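Local coordinates for protein putative oxidoreductase (Magnetospirillum magnetotacticum, PDB 3C1A) that probably acts as a nicotinamide-dependent oxidoreductase of the Gfo/Idh/MocA family, joining an NAD-binding Rossmann domain to a C-terminal domain built on a large mixed sheet, at residues A14-G19 / R39-N44; S63-P68 / I90-A95; I148-S153 / A235-A240; A140-I145 / G241-D246. All coordinates share one frame; numbering follows the deposited sequence. Where two conformers were deposited one is given.

Contact 1: residues A14-G19 / R39-N44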
loop_
_atom_site.group_PDB
_atom_site.type_symbol
_atom_site.label_atom_id
_atom_site.label_comp_id
_atom_site.label_asym_id
_atom_site.label_seq_id
_atom_site.Cartn_x
_atom_site.Cartn_y
_atom_site.Cartn_z
ATOM N N ALA A 14 -8.408 -9.306 -14.603
ATOM C CA ALA A 14 -9.506 -8.374 -14.769
ATOM C C ALA A 14 -9.401 -7.288 -13.696
ATOM O O ALA A 14 -8.856 -7.521 -12.617
ATOM C CB ALA A 14 -10.846 -9.095 -14.693
ATOM N N LEU A 15 -9.907 -6.098 -14.014
ATOM C CA LEU A 15 -9.832 -4.962 -13.113
ATOM C C LEU A 15 -11.233 -4.457 -12.776
ATOM O O LEU A 15 -12.097 -4.260 -13.675
ATOM C CB LEU A 15 -8.998 -3.861 -13.765
ATOM C CG LEU A 15 -8.891 -2.494 -13.078
ATOM C CD1 LEU A 15 -8.279 -2.653 -11.699
ATOM C CD2 LEU A 15 -8.073 -1.540 -13.947
ATOM N N ILE A 16 -11.502 -4.330 -11.481
ATOM C CA ILE A 16 -12.743 -3.774 -11.054
ATOM C C ILE A 16 -12.315 -2.436 -10.447
ATOM O O ILE A 16 -11.610 -2.409 -9.431
ATOM C CB ILE A 16 -13.509 -4.661 -10.065
ATOM C CG1 ILE A 16 -13.857 -6.010 -10.727
ATOM C CG2 ILE A 16 -14.738 -3.910 -9.589
ATOM C CD1 ILE A 16 -14.247 -7.103 -9.772
ATOM N N GLY A 17 -12.703 -1.345 -11.103
ATOM C CA GLY A 17 -12.262 -0.000 -10.729
ATOM C C GLY A 17 -13.419 0.941 -10.537
ATOM O O GLY A 17 -14.417 0.855 -11.241
ATOM N N ALA A 18 -13.308 1.834 -9.564
ATOM C CA ALA A 18 -14.288 2.904 -9.393
ATOM C C ALA A 18 -13.585 4.112 -8.803
ATOM O O ALA A 18 -12.696 3.969 -7.957
ATOM C CB ALA A 18 -15.429 2.453 -8.489
ATOM N N GLY A 19 -13.963 5.294 -9.284
ATOM C CA GLY A 19 -13.452 6.553 -8.752
ATOM C C GLY A 19 -12.040 6.856 -9.204
ATOM O O GLY A 19 -11.692 6.640 -10.374
ATOM N N ARG A 39 -10.956 -8.511 -18.886
ATOM C CA ARG A 39 -12.208 -7.786 -18.645
ATOM C C ARG A 39 -11.913 -6.559 -17.810
ATOM O O ARG A 39 -10.945 -6.534 -17.038
ATOM C CB ARG A 39 -13.298 -8.629 -17.916
ATOM C CG ARG A 39 -13.612 -9.959 -18.536
ATOM C CD ARG A 39 -15.056 -10.427 -18.302
ATOM N NE ARG A 39 -15.248 -11.750 -18.883
ATOM C CZ ARG A 39 -16.412 -12.311 -19.215
ATOM N NH1 ARG A 39 -17.552 -11.705 -18.973
ATOM N NH2 ARG A 39 -16.413 -13.545 -19.710
ATOM N N LEU A 40 -12.781 -5.564 -17.946
ATOM C CA LEU A 40 -12.719 -4.314 -17.173
ATOM C C LEU A 40 -14.109 -3.888 -16.784
ATOM O O LEU A 40 -14.961 -3.712 -17.662
ATOM C CB LEU A 40 -12.097 -3.214 -18.042
ATOM C CG LEU A 40 -12.039 -1.801 -17.470
ATOM C CD1 LEU A 40 -11.134 -1.773 -16.218
ATOM C CD2 LEU A 40 -11.580 -0.819 -18.576
ATOM N N ALA A 41 -14.341 -3.785 -15.472
ATOM C CA ALA A 41 -15.522 -3.163 -14.915
ATOM C C ALA A 41 -15.152 -1.818 -14.276
ATOM O O ALA A 41 -14.580 -1.777 -13.198
ATOM C CB ALA A 41 -16.166 -4.082 -13.912
ATOM N N SER A 42 -15.452 -0.704 -14.937
ATOM C CA SER A 42 -15.055 0.612 -14.402
ATOM C C SER A 42 -16.114 1.690 -14.590
ATOM O O SER A 42 -16.660 1.823 -15.675
ATOM C CB SER A 42 -13.782 1.108 -15.061
ATOM O OG SER A 42 -13.413 2.366 -14.501
ATOM N N SER A 43 -16.370 2.464 -13.535
ATOM C CA SER A 43 -17.301 3.613 -13.588
ATOM C C SER A 43 -16.675 4.815 -14.297
ATOM O O SER A 43 -17.364 5.736 -14.733
ATOM C CB SER A 43 -17.698 4.039 -12.162
ATOM O OG SER A 43 -16.587 4.568 -11.430
ATOM N N ASN A 44 -15.356 4.807 -14.367
ATOM C CA ASN A 44 -14.602 5.934 -14.845
ATOM C C ASN A 44 -14.408 5.861 -16.369
ATOM O O ASN A 44 -13.726 4.965 -16.843
ATOM C CB ASN A 44 -13.267 5.936 -14.117
ATOM C CG ASN A 44 -12.418 7.113 -14.474
ATOM O OD1 ASN A 44 -12.510 7.654 -15.587
ATOM N ND2 ASN A 44 -11.584 7.541 -13.525
#
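Ala14 lays its CB beside the carbonyl of Arg39 (CB to O, 3.5 Å), where the two strands run parallel and almost exactly aligned, 2° apart. Firm pairing begins at Leu15 with Leu40, and Leu15 bonds both ways: its N donates to Arg39 O, while its O accepts from Ala41 N at 2.9 Å. With CG anti to N in both leucines, the branches of Leu15 and Leu40 run side by side in the same direction, Leu15 CD2 meeting Leu40 CD1 at 3.8 Å. Ile16 points to the other face, where its CG1 borders Ala41 CB loosely. Gly17 N then donates to Ala41 O at 2.8 Å, an almost straight bond of 173°. Beyond it the pairing frays: Ala18 rests its CB near Ser43 OG, and Gly19 keeps a weak bond from its N to that hydroxyl. Gly19 O accepts from Asn44 ND2 at 3.3 Å, while Asn44 OD1 caps the helix that follows, at Asp46 N. The glycines begin the Gly-x-Gly-x-x-Gly loop that in Rossmann enzymes usually receives the dinucleotide. Strand 72-76 flanks Leu15 and Ile16, helix 62-65 covers Ala14, Ile16 and Ala41 through Val64, and helix 45-48 touches Leu40 and Ser42.

Contact 2: residues S63-P68 / I90-A95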
loop_
_atom_site.group_PDB
_atom_site.type_symbol
_atom_site.label_atom_id
_atom_site.label_comp_id
_atom_site.label_asym_id
_atom_site.label_seq_id
_atom_site.Cartn_x
_atom_site.Cartn_y
_atom_site.Cartn_z
ATOM N N SER A 63 -20.037 -9.778 -13.263
ATOM C CA SER A 63 -19.660 -10.453 -14.505
ATOM C C SER A 63 -18.161 -10.676 -14.625
ATOM O O SER A 63 -17.706 -11.561 -15.377
ATOM C CB SER A 63 -20.164 -9.678 -15.712
ATOM O OG SER A 63 -21.578 -9.507 -15.635
ATOM N N VAL A 64 -17.373 -9.866 -13.935
ATOM C CA VAL A 64 -15.925 -10.091 -13.927
ATOM C C VAL A 64 -15.589 -11.338 -13.129
ATOM O O VAL A 64 -14.825 -12.175 -13.597
ATOM C CB VAL A 64 -15.154 -8.876 -13.412
ATOM C CG1 VAL A 64 -13.693 -9.247 -13.160
ATOM C CG2 VAL A 64 -15.276 -7.754 -14.442
ATOM N N VAL A 65 -16.205 -11.504 -11.955
ATOM C CA VAL A 65 -15.911 -12.671 -11.105
ATOM C C VAL A 65 -16.586 -13.976 -11.572
ATOM O O VAL A 65 -16.169 -15.066 -11.189
ATOM C CB VAL A 65 -16.230 -12.430 -9.575
ATOM C CG1 VAL A 65 -15.692 -11.041 -9.066
ATOM C CG2 VAL A 65 -17.684 -12.583 -9.257
ATOM N N SER A 66 -17.618 -13.870 -12.403
ATOM C CA SER A 66 -18.250 -15.063 -12.984
ATOM C C SER A 66 -17.603 -15.495 -14.286
ATOM O O SER A 66 -18.055 -16.458 -14.893
ATOM C CB SER A 66 -19.732 -14.835 -13.250
ATOM O OG SER A 66 -20.409 -14.534 -12.046
ATOM N N ALA A 67 -16.570 -14.780 -14.716
ATOM C CA ALA A 67 -15.969 -14.953 -16.024
ATOM C C ALA A 67 -15.094 -16.186 -16.000
ATOM O O ALA A 67 -14.251 -16.301 -15.111
ATOM C CB ALA A 67 -15.137 -13.708 -16.380
ATOM N N PRO A 68 -15.290 -17.134 -16.953
ATOM C CA PRO A 68 -14.507 -18.383 -16.852
ATOM C C PRO A 68 -13.026 -18.243 -17.147
ATOM O O PRO A 68 -12.215 -18.975 -16.591
ATOM C CB PRO A 68 -15.168 -19.300 -17.895
ATOM C CG PRO A 68 -15.886 -18.428 -18.808
ATOM C CD PRO A 68 -16.219 -17.156 -18.091
ATOM N N ILE A 90 -13.066 -14.434 -4.070
ATOM C CA ILE A 90 -12.582 -15.629 -3.356
ATOM C C ILE A 90 -13.535 -16.799 -3.559
ATOM O O ILE A 90 -13.090 -17.912 -3.833
ATOM C CB ILE A 90 -12.427 -15.354 -1.824
ATOM C CG1 ILE A 90 -11.265 -14.369 -1.557
ATOM C CG2 ILE A 90 -12.152 -16.644 -1.071
ATOM C CD1 ILE A 90 -11.243 -13.773 -0.131
ATOM N N ALA A 91 -14.829 -16.546 -3.330
ATOM C CA ALA A 91 -15.893 -17.533 -3.525
ATOM C C ALA A 91 -15.842 -18.143 -4.936
ATOM O O ALA A 91 -16.187 -19.321 -5.135
ATOM C CB ALA A 91 -17.255 -16.887 -3.268
ATOM N N SER A 92 -15.439 -17.337 -5.913
ATOM C CA SER A 92 -15.269 -17.784 -7.297
ATOM C C SER A 92 -13.937 -18.449 -7.622
ATOM O O SER A 92 -13.733 -18.853 -8.766
ATOM C CB SER A 92 -15.454 -16.601 -8.249
ATOM O OG SER A 92 -16.835 -16.339 -8.443
ATOM N N GLY A 93 -13.024 -18.556 -6.658
ATOM C CA GLY A 93 -11.724 -19.143 -6.918
ATOM C C GLY A 93 -10.720 -18.259 -7.643
ATOM O O GLY A 93 -9.703 -18.758 -8.090
ATOM N N LYS A 94 -10.950 -16.946 -7.717
ATOM C CA LYS A 94 -10.001 -16.060 -8.404
ATOM C C LYS A 94 -9.109 -15.352 -7.416
ATOM O O LYS A 94 -9.597 -14.746 -6.453
ATOM C CB LYS A 94 -10.717 -15.033 -9.250
ATOM C CG LYS A 94 -11.392 -15.675 -10.436
ATOM C CD LYS A 94 -12.549 -14.897 -10.866
ATOM C CE LYS A 94 -13.095 -15.430 -12.202
ATOM N NZ LYS A 94 -13.226 -16.886 -12.246
ATOM N N ALA A 95 -7.810 -15.413 -7.673
ATOM C CA ALA A 95 -6.835 -14.651 -6.909
ATOM C C ALA A 95 -7.111 -13.152 -6.945
ATOM O O ALA A 95 -7.576 -12.624 -7.982
ATOM C CB ALA A 95 -5.455 -14.898 -7.439
#
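Lys94 stretches its methylenes across the carbonyls at the end of helix 62-65, with CD passing 3.6 Å from Val65 O and CE at 3.3 Å from the same oxygen. The chain is extended as far as CE and then turns at its last torsion (chi4 46°), which brings the amine round to Ala67. There NZ donates to Ala67 O at 3.1 Å, meeting the carbonyl at a C=O...N angle of 156° and tilted somewhat from its plane. Val65 O ends the helix and Ala67 O follows it; of the two, the ammonium group bonds only the second. The helix is barely a turn long, so any electrostatic gain from its C-terminal end is probably modest. Ser92 approaches the same helix end from a neighbouring position. Its OG lies 3.1 Å from Val65 O and its CB packs against that oxygen too, while Val65 CG2 comes within 3.9 Å of the hydroxyl. Two residues of one turn thus converge on a single backbone carbonyl, and the lysine reaches past it to a second. The chain between them is shaped by Gly93, whose positive phi and two bonds back into the last turn, one from its N to Ile90 O, close helix 82-91 in a Schellman motif; this reversal separates Ser92 from Lys94 and leads into strand 95-99. The arrangement belongs to the Rossmann fold, where helices 62-65 and 82-91 lie on one side of the parallel sheet and the second forms the crossover between strands 72-76 and 95-99.

Contact 3: residues I148-S153 / A235-A240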
loop_
_atom_site.group_PDB
_atom_site.type_symbol
_atom_site.label_atom_id
_atom_site.label_comp_id
_atom_site.label_asym_id
_atom_site.label_seq_id
_atom_site.Cartn_x
_atom_site.Cartn_y
_atom_site.Cartn_z
ATOM N N ILE A 148 17.856 -1.366 15.688
ATOM C CA ILE A 148 16.963 -0.200 15.468
ATOM C C ILE A 148 16.616 0.468 16.780
ATOM O O ILE A 148 16.213 -0.199 17.747
ATOM C CB ILE A 148 15.644 -0.611 14.769
ATOM C CG1 ILE A 148 15.984 -1.246 13.415
ATOM C CG2 ILE A 148 14.653 0.610 14.668
ATOM C CD1 ILE A 148 14.825 -1.921 12.675
ATOM N N LEU A 149 16.756 1.789 16.804
ATOM C CA LEU A 149 16.395 2.618 17.981
ATOM C C LEU A 149 15.098 3.393 17.794
ATOM O O LEU A 149 14.371 3.654 18.746
ATOM C CB LEU A 149 17.485 3.646 18.249
ATOM C CG LEU A 149 18.908 3.123 18.419
ATOM C CD1 LEU A 149 19.938 4.259 18.311
ATOM C CD2 LEU A 149 18.957 2.420 19.732
ATOM N N ALA A 150 14.856 3.798 16.557
ATOM C CA ALA A 150 13.727 4.631 16.197
ATOM C C ALA A 150 13.443 4.538 14.726
ATOM O O ALA A 150 14.335 4.253 13.932
ATOM C CB ALA A 150 13.980 6.085 16.563
ATOM N N VAL A 151 12.186 4.841 14.400
ATOM C CA VAL A 151 11.703 4.914 13.037
ATOM C C VAL A 151 10.824 6.153 12.915
ATOM O O VAL A 151 9.992 6.435 13.789
ATOM C CB VAL A 151 10.897 3.672 12.691
ATOM C CG1 VAL A 151 10.295 3.802 11.344
ATOM C CG2 VAL A 151 11.748 2.412 12.808
ATOM N N ARG A 152 11.019 6.900 11.830
ATOM C CA ARG A 152 10.081 7.953 11.542
ATOM C C ARG A 152 9.772 8.106 10.068
ATOM O O ARG A 152 10.611 7.820 9.189
ATOM C CB ARG A 152 10.598 9.266 12.124
ATOM C CG ARG A 152 11.347 10.107 11.163
ATOM C CD ARG A 152 11.944 11.310 11.867
ATOM N NE ARG A 152 10.970 12.371 12.015
ATOM C CZ ARG A 152 11.234 13.558 12.534
ATOM N NH1 ARG A 152 12.429 13.828 13.073
ATOM N NH2 ARG A 152 10.271 14.461 12.589
ATOM N N SER A 153 8.548 8.533 9.781
ATOM C CA SER A 153 8.158 8.830 8.398
ATOM C C SER A 153 7.305 10.084 8.328
ATOM O O SER A 153 6.707 10.510 9.324
ATOM C CB SER A 153 7.411 7.654 7.771
ATOM O OG SER A 153 6.174 7.427 8.438
ATOM N N ALA A 235 12.989 7.368 7.703
ATOM C CA ALA A 235 14.346 7.204 8.197
ATOM C C ALA A 235 14.313 6.073 9.192
ATOM O O ALA A 235 13.382 6.011 9.961
ATOM C CB ALA A 235 14.821 8.482 8.862
ATOM N N VAL A 236 15.290 5.175 9.161
ATOM C CA VAL A 236 15.388 4.099 10.165
ATOM C C VAL A 236 16.684 4.343 10.954
ATOM O O VAL A 236 17.765 4.328 10.395
ATOM C CB VAL A 236 15.346 2.653 9.557
ATOM C CG1 VAL A 236 15.466 1.596 10.670
ATOM C CG2 VAL A 236 14.024 2.432 8.810
ATOM N N PHE A 237 16.550 4.619 12.240
ATOM C CA PHE A 237 17.695 5.011 13.058
ATOM C C PHE A 237 18.187 3.781 13.785
ATOM O O PHE A 237 17.448 3.124 14.513
ATOM C CB PHE A 237 17.331 6.111 14.079
ATOM C CG PHE A 237 16.784 7.373 13.458
ATOM C CD1 PHE A 237 17.622 8.419 13.098
ATOM C CD2 PHE A 237 15.416 7.524 13.271
ATOM C CE1 PHE A 237 17.129 9.562 12.533
ATOM C CE2 PHE A 237 14.904 8.688 12.704
ATOM C CZ PHE A 237 15.761 9.695 12.314
ATOM N N GLY A 238 19.455 3.471 13.618
ATOM C CA GLY A 238 20.045 2.373 14.383
ATOM C C GLY A 238 21.222 2.819 15.200
ATOM O O GLY A 238 21.635 3.985 15.160
ATOM N N GLU A 239 21.823 1.869 15.907
ATOM C CA GLU A 239 22.981 2.163 16.762
ATOM C C GLU A 239 24.215 2.647 15.983
ATOM O O GLU A 239 25.068 3.354 16.531
ATOM C CB GLU A 239 23.404 0.924 17.528
ATOM C CG GLU A 239 22.447 0.463 18.556
ATOM C CD GLU A 239 22.971 -0.717 19.320
ATOM O OE1 GLU A 239 23.929 -1.366 18.833
ATOM O OE2 GLU A 239 22.398 -1.003 20.399
ATOM N N ALA A 240 24.333 2.224 14.734
ATOM C CA ALA A 240 25.559 2.412 13.956
ATOM C C ALA A 240 25.398 3.231 12.689
ATOM O O ALA A 240 26.386 3.545 12.059
ATOM C CB ALA A 240 26.166 1.042 13.622
#
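Strands 148-153 and 235-238 run antiparallel at 158°, with a classic beta bulge where Leu149 and Ala150 both face Phe237. Phe237 O takes a short bond from Leu149 N (2.7 Å) and a weak one from Ala150 N, while Phe237 N donates to Ala150 O; farther along, Arg152 and Ala235 form a hydrogen-bonded pair with bonds in both directions. On the face shared by Ala150, Arg152, Ala235 and Phe237, the ring of Phe237 stands edge-on to the opposite strand. Its CG is anti to the carbonyl carbon (chi1 -58°), and along the edge turned to that strand CD2 meets Ala150 CB at 3.9 Å, and CE2 receives Arg152 CD at 4.0 Å. The arginine crosses the ring aslant: CD touches the ring edge, while the guanidinium, turned 46° from the ring plane, goes on to Gly262 and Trp264. Val151 and Val236 occupy the reverse face, covered by Leu183 of helix 168-184. Val236 CG1 meets Ile148 CG1 at 4.0 Å. Within the bulge, Leu149 swings CD1 alongside the Gly238 carbonyl, reaching its O at 3.6 Å. Because the bulge inserts a residue, it shifts the register by one, and Ile148 pairs with Gly238 while its side chain packs on Val236. The chemistry implies a division of labour: backbone bonds fix the pairing, apolar contacts lie on both faces, and the arginine finds its polar partners elsewhere, NH1 a hydrogen bond to Gly262 O and the guanidinium a cation-pi contact with Trp264.

Contact 4: residues A140-I145 / G241-D246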
loop_
_atom_site.group_PDB
_atom_site.type_symbol
_atom_site.label_atom_id
_atom_site.label_comp_id
_atom_site.label_asym_id
_atom_site.label_seq_id
_atom_site.Cartn_x
_atom_site.Cartn_y
_atom_site.Cartn_z
ATOM N N ALA A 140 17.585 -4.902 2.957
ATOM C CA ALA A 140 18.806 -5.682 2.713
ATOM C C ALA A 140 20.045 -5.137 3.439
ATOM O O ALA A 140 21.007 -5.901 3.693
ATOM C CB ALA A 140 19.092 -5.787 1.203
ATOM N N ASP A 141 20.041 -3.832 3.732
ATOM C CA ASP A 141 21.160 -3.135 4.384
ATOM C C ASP A 141 20.963 -2.826 5.873
ATOM O O ASP A 141 21.689 -2.036 6.442
ATOM C CB ASP A 141 21.480 -1.846 3.638
ATOM C CG ASP A 141 22.625 -2.025 2.655
ATOM O OD1 ASP A 141 22.458 -2.812 1.699
ATOM O OD2 ASP A 141 23.698 -1.403 2.854
ATOM N N LEU A 142 20.006 -3.474 6.504
ATOM C CA LEU A 142 19.684 -3.187 7.908
ATOM C C LEU A 142 20.802 -3.569 8.882
ATOM O O LEU A 142 20.987 -2.903 9.891
ATOM C CB LEU A 142 18.350 -3.842 8.299
ATOM C CG LEU A 142 17.041 -3.063 8.084
ATOM C CD1 LEU A 142 15.866 -3.951 8.373
ATOM C CD2 LEU A 142 16.968 -1.826 8.962
ATOM N N THR A 143 21.576 -4.616 8.589
ATOM C CA THR A 143 22.698 -4.986 9.486
ATOM C C THR A 143 23.703 -3.852 9.632
ATOM O O THR A 143 24.269 -3.664 10.705
ATOM C CB THR A 143 23.481 -6.250 8.991
ATOM O OG1 THR A 143 22.574 -7.320 8.747
ATOM C CG2 THR A 143 24.507 -6.702 10.036
ATOM N N SER A 144 23.924 -3.110 8.550
ATOM C CA SER A 144 24.858 -1.991 8.547
ATOM C C SER A 144 24.588 -0.995 9.666
ATOM O O SER A 144 25.527 -0.490 10.279
ATOM C CB SER A 144 24.801 -1.256 7.209
ATOM O OG SER A 144 25.014 -2.145 6.129
ATOM N N ILE A 145 23.316 -0.721 9.952
ATOM C CA ILE A 145 22.962 0.298 10.946
ATOM C C ILE A 145 22.786 -0.276 12.361
ATOM O O ILE A 145 22.575 0.458 13.303
ATOM C CB ILE A 145 21.746 1.146 10.492
ATOM C CG1 ILE A 145 20.461 0.321 10.379
ATOM C CG2 ILE A 145 22.073 1.830 9.140
ATOM C CD1 ILE A 145 19.160 1.136 10.652
ATOM N N GLY A 241 24.170 3.612 12.353
ATOM C CA GLY A 241 23.862 4.346 11.123
ATOM C C GLY A 241 22.374 4.645 11.058
ATOM O O GLY A 241 21.632 4.277 11.941
ATOM N N THR A 242 21.976 5.395 10.048
ATOM C CA THR A 242 20.580 5.794 9.840
ATOM C C THR A 242 20.321 5.575 8.349
ATOM O O THR A 242 21.127 6.001 7.524
ATOM C CB THR A 242 20.377 7.281 10.199
ATOM O OG1 THR A 242 20.791 7.520 11.569
ATOM C CG2 THR A 242 18.908 7.695 10.011
ATOM N N LEU A 243 19.235 4.880 8.008
ATOM C CA LEU A 243 18.846 4.709 6.605
ATOM C C LEU A 243 17.658 5.593 6.332
ATOM O O LEU A 243 16.692 5.586 7.104
ATOM C CB LEU A 243 18.487 3.256 6.324
ATOM C CG LEU A 243 19.702 2.341 6.317
ATOM C CD1 LEU A 243 19.345 0.897 6.495
ATOM C CD2 LEU A 243 20.474 2.592 5.002
ATOM N N VAL A 244 17.757 6.396 5.282
ATOM C CA VAL A 244 16.708 7.333 4.868
ATOM C C VAL A 244 16.247 7.088 3.407
ATOM O O VAL A 244 17.044 6.919 2.506
ATOM C CB VAL A 244 17.154 8.821 5.020
ATOM C CG1 VAL A 244 16.060 9.793 4.522
ATOM C CG2 VAL A 244 17.544 9.164 6.452
HETATM N N MSE A 245 14.935 7.062 3.195
HETATM C CA MSE A 245 14.393 7.125 1.839
HETATM C C MSE A 245 13.636 8.416 1.696
HETATM O O MSE A 245 12.713 8.640 2.451
HETATM C CB MSE A 245 13.439 5.975 1.606
HETATM C CG MSE A 245 14.107 4.728 1.222
HETATM SE SE MSE A 245 12.944 3.226 1.352
HETATM C CE MSE A 245 11.377 3.839 0.459
ATOM N N ASP A 246 14.021 9.256 0.739
ATOM C CA ASP A 246 13.490 10.622 0.624
ATOM C C ASP A 246 13.217 11.008 -0.819
ATOM O O ASP A 246 14.138 10.992 -1.625
ATOM C CB ASP A 246 14.509 11.598 1.200
ATOM C CG ASP A 246 13.993 13.040 1.245
ATOM O OD1 ASP A 246 12.969 13.355 0.586
ATOM O OD2 ASP A 246 14.621 13.844 1.960
#
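The start of strand 242-246 passes a short, weakly bonded helix at about 142-145, and the backbones come closest at Ile145 and Gly241, whose CA atoms are 4.2 Å apart. No hydrogen bond crosses between the segments, so side chains do the work. Ile145 carries most of it: its CG2 lies against the Gly241 backbone, 3.4 Å from C, a close approach made possible by a residue without a side chain there. The same methyl meets Leu243 CG at 3.7 Å. Ile145 holds CG1 between the backbone N and the carbonyl carbon (chi1 65°), which turns that arm toward Leu243 CD1, 4.1 Å away, and the two side chains cross at a slant. Leu243 CD1 goes on to meet Asp141 O at 3.8 Å, and Leu142 CD2 borders it more loosely. Leu255, Leu272 and Leu138 continue this apolar cluster around Leu243, while Val236 and Leu255 touch Ile145. Thr242 turns from the helix and bonds through OG1 to Pro257 O. The chemistry thus implies that between these two segments the fit rests on branched hydrocarbon and not on polar bonds, although a backbone bond joins Ile145 to Ala240 just beside them.

Overall arrangement
The four contacts fall into two pairs, one in each domain. Contacts 1 and 2 share the Rossmann domain, with centres about 15 Å apart; Val64 of helix 62-65 bridges them, its CG2 lying 3.8 Å from Ala41 CB. Contacts 3 and 4 lie closer, about 8 Å between centres, and contact 3 is nested in the chain loop that contact 4 closes. Strands 229-238 and 242-246 are neighbours in one sheet, and Ala240 N probably bonds to Ile145 O (2.9 Å). The pairs sit on opposite sides of the chain's centre, contacts 1 and 3 being about 40 Å apart between centres. Contact 1 includes the start of the glycine-rich loop that probably receives the cofactor.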